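Local coordinates for P protein (Mumps virus, PDB 3BBZ), which binds the viral nucleocapsid through this small helical domain, probably attaching the polymerase to its template during mumps virus RNA synthesis, at residues 3-11 and 24-32. The protein carries 1 engineered substitution. Sequence-based numbering, arbitrary orientation.
Sequences QKVMITKMI and FEQRLAKAS. With FMT (formic acid), chain D.
Of the F24 side chain, CB makes the contact with I11, 3.8 Å from I11 CD1, while the phenyl ring turns off to the side of the helix pair. One residue on, the carboxylate of E25 is joined to helix 3-14 by a water that donates both to T8 O and to E25 OE2, 2.6 Å from the latter. L28 is the main apolar contact, a knob seated among K4, I7, T8 and I11. With CG anti to the backbone N (chi1 -177°), its two methyls are directed into this hole. Both meet I7: L28 CD2 lies 3.8 Å from I7 CG2 and also touches I11 CD1, and L28 CD1 packs in addition against the aliphatic part of K4, 3.7 Å from K4 CD. The hydroxyl of T8 approaches L28 CD2 as well, but its hydrogen bond goes back to K4 O, which also accepts from T8 N.

Where helix 18-29 ends, K4 reaches across. Its chain kinks midway, runs past L28 in the opposite direction and brings K4 NZ to two carbonyls: L28 O at 2.9 Å, with NZ 24° off the plane of that carbonyl, and A31 O at 2.7 Å, met almost head-on. The ammonium group thus ties the helix terminus to the turn after it and would probably interact favourably with the negative end of the helix dipole. I7 and I11 also touch I44 of helix 34-47, so the interface continues into the shared hydrophobic core. With axes 10.4 Å apart at an angle of 171°, these segments form an antiparallel pair within the compact three-helix bundle of the paramyxovirus phosphoprotein C-terminal nucleocapsid-binding domain.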
loop_
_atom_site.group_PDB
_atom_site.type_symbol
_atom_site.label_atom_id
_atom_site.label_comp_id
_atom_site.label_asym_id
_atom_site.label_seq_id
_atom_site.Cartn_x
_atom_site.Cartn_y
_atom_site.Cartn_z
ATOM N N GLN A 3 -6.008 5.104 -8.434
ATOM C CA GLN A 3 -5.699 4.345 -7.235
ATOM C C GLN A 3 -4.224 4.173 -6.895
ATOM O O GLN A 3 -3.888 4.164 -5.749
ATOM C CB GLN A 3 -6.374 2.975 -7.277
ATOM C CG GLN A 3 -7.807 2.998 -6.762
ATOM C CD GLN A 3 -7.928 3.350 -5.258
ATOM O OE1 GLN A 3 -8.015 2.463 -4.433
ATOM N NE2 GLN A 3 -7.979 4.649 -4.923
ATOM N N LYS A 4 -3.344 4.040 -7.861
ATOM C CA LYS A 4 -1.939 3.848 -7.512
ATOM C C LYS A 4 -1.286 5.041 -6.846
ATOM O O LYS A 4 -0.415 4.852 -6.013
ATOM C CB LYS A 4 -1.098 3.405 -8.711
ATOM C CG LYS A 4 -1.539 2.094 -9.244
ATOM C CD LYS A 4 -0.595 1.011 -8.833
ATOM C CE LYS A 4 -0.608 0.068 -9.976
ATOM N NZ LYS A 4 0.600 -0.700 -10.036
ATOM N N VAL A 5 -1.657 6.239 -7.256
ATOM C CA VAL A 5 -1.174 7.486 -6.629
ATOM C C VAL A 5 -1.732 7.558 -5.221
ATOM O O VAL A 5 -0.979 7.765 -4.285
ATOM C CB VAL A 5 -1.570 8.738 -7.430
ATOM C CG1 VAL A 5 -1.085 10.052 -6.758
ATOM C CG2 VAL A 5 -1.039 8.591 -8.887
ATOM N N MET A 6 -3.048 7.347 -5.092
ATOM C CA MET A 6 -3.735 7.343 -3.800
ATOM C C MET A 6 -3.120 6.350 -2.827
ATOM O O MET A 6 -2.838 6.710 -1.683
ATOM C CB MET A 6 -5.229 6.997 -3.985
ATOM C CG MET A 6 -6.118 8.061 -4.617
ATOM S SD MET A 6 -5.771 9.744 -4.046
ATOM C CE MET A 6 -4.604 10.361 -5.284
ATOM N N ILE A 7 -2.918 5.097 -3.263
ATOM C CA ILE A 7 -2.329 4.049 -2.379
ATOM C C ILE A 7 -0.856 4.326 -2.102
ATOM O O ILE A 7 -0.408 4.053 -0.990
ATOM C CB ILE A 7 -2.579 2.591 -2.877
ATOM C CG1 ILE A 7 -4.093 2.340 -3.098
ATOM C CG2 ILE A 7 -1.986 1.518 -1.906
ATOM C CD1 ILE A 7 -4.387 1.137 -4.067
ATOM N N THR A 8 -0.103 4.909 -3.047
ATOM C CA THR A 8 1.268 5.319 -2.716
ATOM C C THR A 8 1.265 6.366 -1.594
ATOM O O THR A 8 2.076 6.281 -0.709
ATOM C CB THR A 8 2.089 5.817 -3.901
ATOM O OG1 THR A 8 2.059 4.827 -4.919
ATOM C CG2 THR A 8 3.557 6.081 -3.510
ATOM N N LYS A 9 0.314 7.312 -1.628
ATOM C CA LYS A 9 0.195 8.312 -0.565
ATOM C C LYS A 9 -0.270 7.701 0.724
ATOM O O LYS A 9 0.184 8.131 1.800
ATOM C CB LYS A 9 -0.748 9.441 -0.997
ATOM C CG LYS A 9 -0.211 10.202 -2.243
ATOM C CD LYS A 9 -1.024 11.354 -2.655
ATOM C CE LYS A 9 -0.958 12.511 -1.603
ATOM N NZ LYS A 9 0.441 12.915 -1.244
ATOM N N MET A 10 -1.149 6.701 0.648
ATOM C CA MET A 10 -1.512 5.950 1.854
ATOM C C MET A 10 -0.323 5.350 2.563
ATOM O O MET A 10 -0.235 5.379 3.774
ATOM C CB MET A 10 -2.557 4.854 1.598
ATOM C CG MET A 10 -3.948 5.393 1.350
ATOM S SD MET A 10 -5.014 4.009 0.958
ATOM C CE MET A 10 -6.354 4.816 0.167
ATOM N N ILE A 11 0.587 4.794 1.799
ATOM C CA ILE A 11 1.730 4.112 2.361
ATOM C C ILE A 11 2.626 5.138 3.044
ATOM O O ILE A 11 3.013 4.971 4.202
ATOM C CB ILE A 11 2.535 3.353 1.258
ATOM C CG1 ILE A 11 1.691 2.238 0.673
ATOM C CG2 ILE A 11 3.831 2.750 1.889
ATOM C CD1 ILE A 11 2.147 1.739 -0.710
ATOM N N PHE A 24 5.604 -2.621 0.749
ATOM C CA PHE A 24 4.275 -2.225 0.251
ATOM C C PHE A 24 4.364 -1.593 -1.142
ATOM O O PHE A 24 3.524 -1.855 -2.029
ATOM C CB PHE A 24 3.607 -1.236 1.211
ATOM C CG PHE A 24 2.703 -1.875 2.230
ATOM C CD1 PHE A 24 2.814 -1.550 3.590
ATOM C CD2 PHE A 24 1.745 -2.783 1.857
ATOM C CE1 PHE A 24 1.948 -2.142 4.566
ATOM C CE2 PHE A 24 0.896 -3.399 2.818
ATOM C CZ PHE A 24 0.996 -3.056 4.163
ATOM N N GLU A 25 5.414 -0.799 -1.356
ATOM C CA GLU A 25 5.602 -0.109 -2.638
ATOM C C GLU A 25 6.024 -1.120 -3.711
ATOM O O GLU A 25 5.619 -1.009 -4.870
ATOM C CB GLU A 25 6.671 0.969 -2.504
ATOM C CG GLU A 25 6.250 2.249 -1.771
ATOM C CD GLU A 25 7.440 3.203 -1.516
ATOM O OE1 GLU A 25 8.611 2.845 -1.868
ATOM O OE2 GLU A 25 7.188 4.333 -1.003
ATOM N N GLN A 26 6.839 -2.114 -3.333
ATOM C CA GLN A 26 7.117 -3.231 -4.240
ATOM C C GLN A 26 5.832 -3.971 -4.554
ATOM O O GLN A 26 5.589 -4.267 -5.688
ATOM C CB GLN A 26 8.155 -4.188 -3.652
ATOM C CG GLN A 26 9.604 -3.652 -3.686
ATOM C CD GLN A 26 10.428 -4.198 -4.862
ATOM O OE1 GLN A 26 9.867 -4.754 -5.796
ATOM N NE2 GLN A 26 11.766 -4.016 -4.813
ATOM N N ARG A 27 5.023 -4.277 -3.532
ATOM C CA ARG A 27 3.698 -4.885 -3.714
ATOM C C ARG A 27 2.782 -4.078 -4.641
ATOM O O ARG A 27 2.176 -4.609 -5.572
ATOM C CB ARG A 27 3.044 -5.105 -2.340
ATOM C CG ARG A 27 1.945 -6.157 -2.313
ATOM C CD ARG A 27 1.607 -6.646 -0.886
ATOM N NE ARG A 27 0.272 -7.274 -0.882
ATOM C CZ ARG A 27 -0.574 -7.276 0.160
ATOM N NH1 ARG A 27 -0.248 -6.703 1.313
ATOM N NH2 ARG A 27 -1.762 -7.871 0.053
ATOM N N LEU A 28 2.702 -2.770 -4.408
ATOM C CA LEU A 28 1.836 -1.929 -5.182
ATOM C C LEU A 28 2.287 -1.824 -6.635
ATOM O O LEU A 28 1.449 -1.874 -7.539
ATOM C CB LEU A 28 1.733 -0.546 -4.556
ATOM C CG LEU A 28 0.791 0.490 -5.184
ATOM C CD1 LEU A 28 -0.645 -0.009 -5.230
ATOM C CD2 LEU A 28 0.889 1.839 -4.428
ATOM N N ALA A 29 3.596 -1.724 -6.847
ATOM C CA ALA A 29 4.145 -1.583 -8.196
ATOM C C ALA A 29 3.836 -2.815 -9.086
ATOM O O ALA A 29 3.772 -2.694 -10.310
ATOM C CB ALA A 29 5.632 -1.322 -8.134
ATOM N N LYS A 30 3.630 -3.976 -8.455
ATOM C CA LYS A 30 3.488 -5.257 -9.135
ATOM C C LYS A 30 2.064 -5.735 -9.208
ATOM O O LYS A 30 1.883 -6.898 -9.538
ATOM C CB LYS A 30 4.247 -6.339 -8.365
ATOM C CG LYS A 30 5.534 -6.874 -8.964
ATOM C CD LYS A 30 6.575 -5.780 -9.281
ATOM C CE LYS A 30 7.648 -5.661 -8.229
ATOM N NZ LYS A 30 7.490 -4.407 -7.431
ATOM N N ALA A 31 1.089 -4.911 -8.804
ATOM C CA ALA A 31 -0.340 -5.255 -8.830
ATOM C C ALA A 31 -1.099 -4.205 -9.643
ATOM O O ALA A 31 -0.726 -3.035 -9.677
ATOM C CB ALA A 31 -0.945 -5.330 -7.405
ATOM N N SER A 32 -2.180 -4.609 -10.277
ATOM C CA SER A 32 -2.933 -3.647 -11.028
ATOM C C SER A 32 -4.438 -3.884 -11.015
ATOM O O SER A 32 -5.195 -2.986 -11.405
ATOM C CB SER A 32 -2.429 -3.620 -12.468
ATOM O OG SER A 32 -2.558 -4.911 -13.064
HETATM C C FMT D . -3.063 5.385 -10.894
HETATM O O1 FMT D . -3.854 4.439 -10.951
HETATM O O2 FMT D . -3.328 6.454 -10.386
HETATM O O HOH W 1 5.089 5.397 0.049
#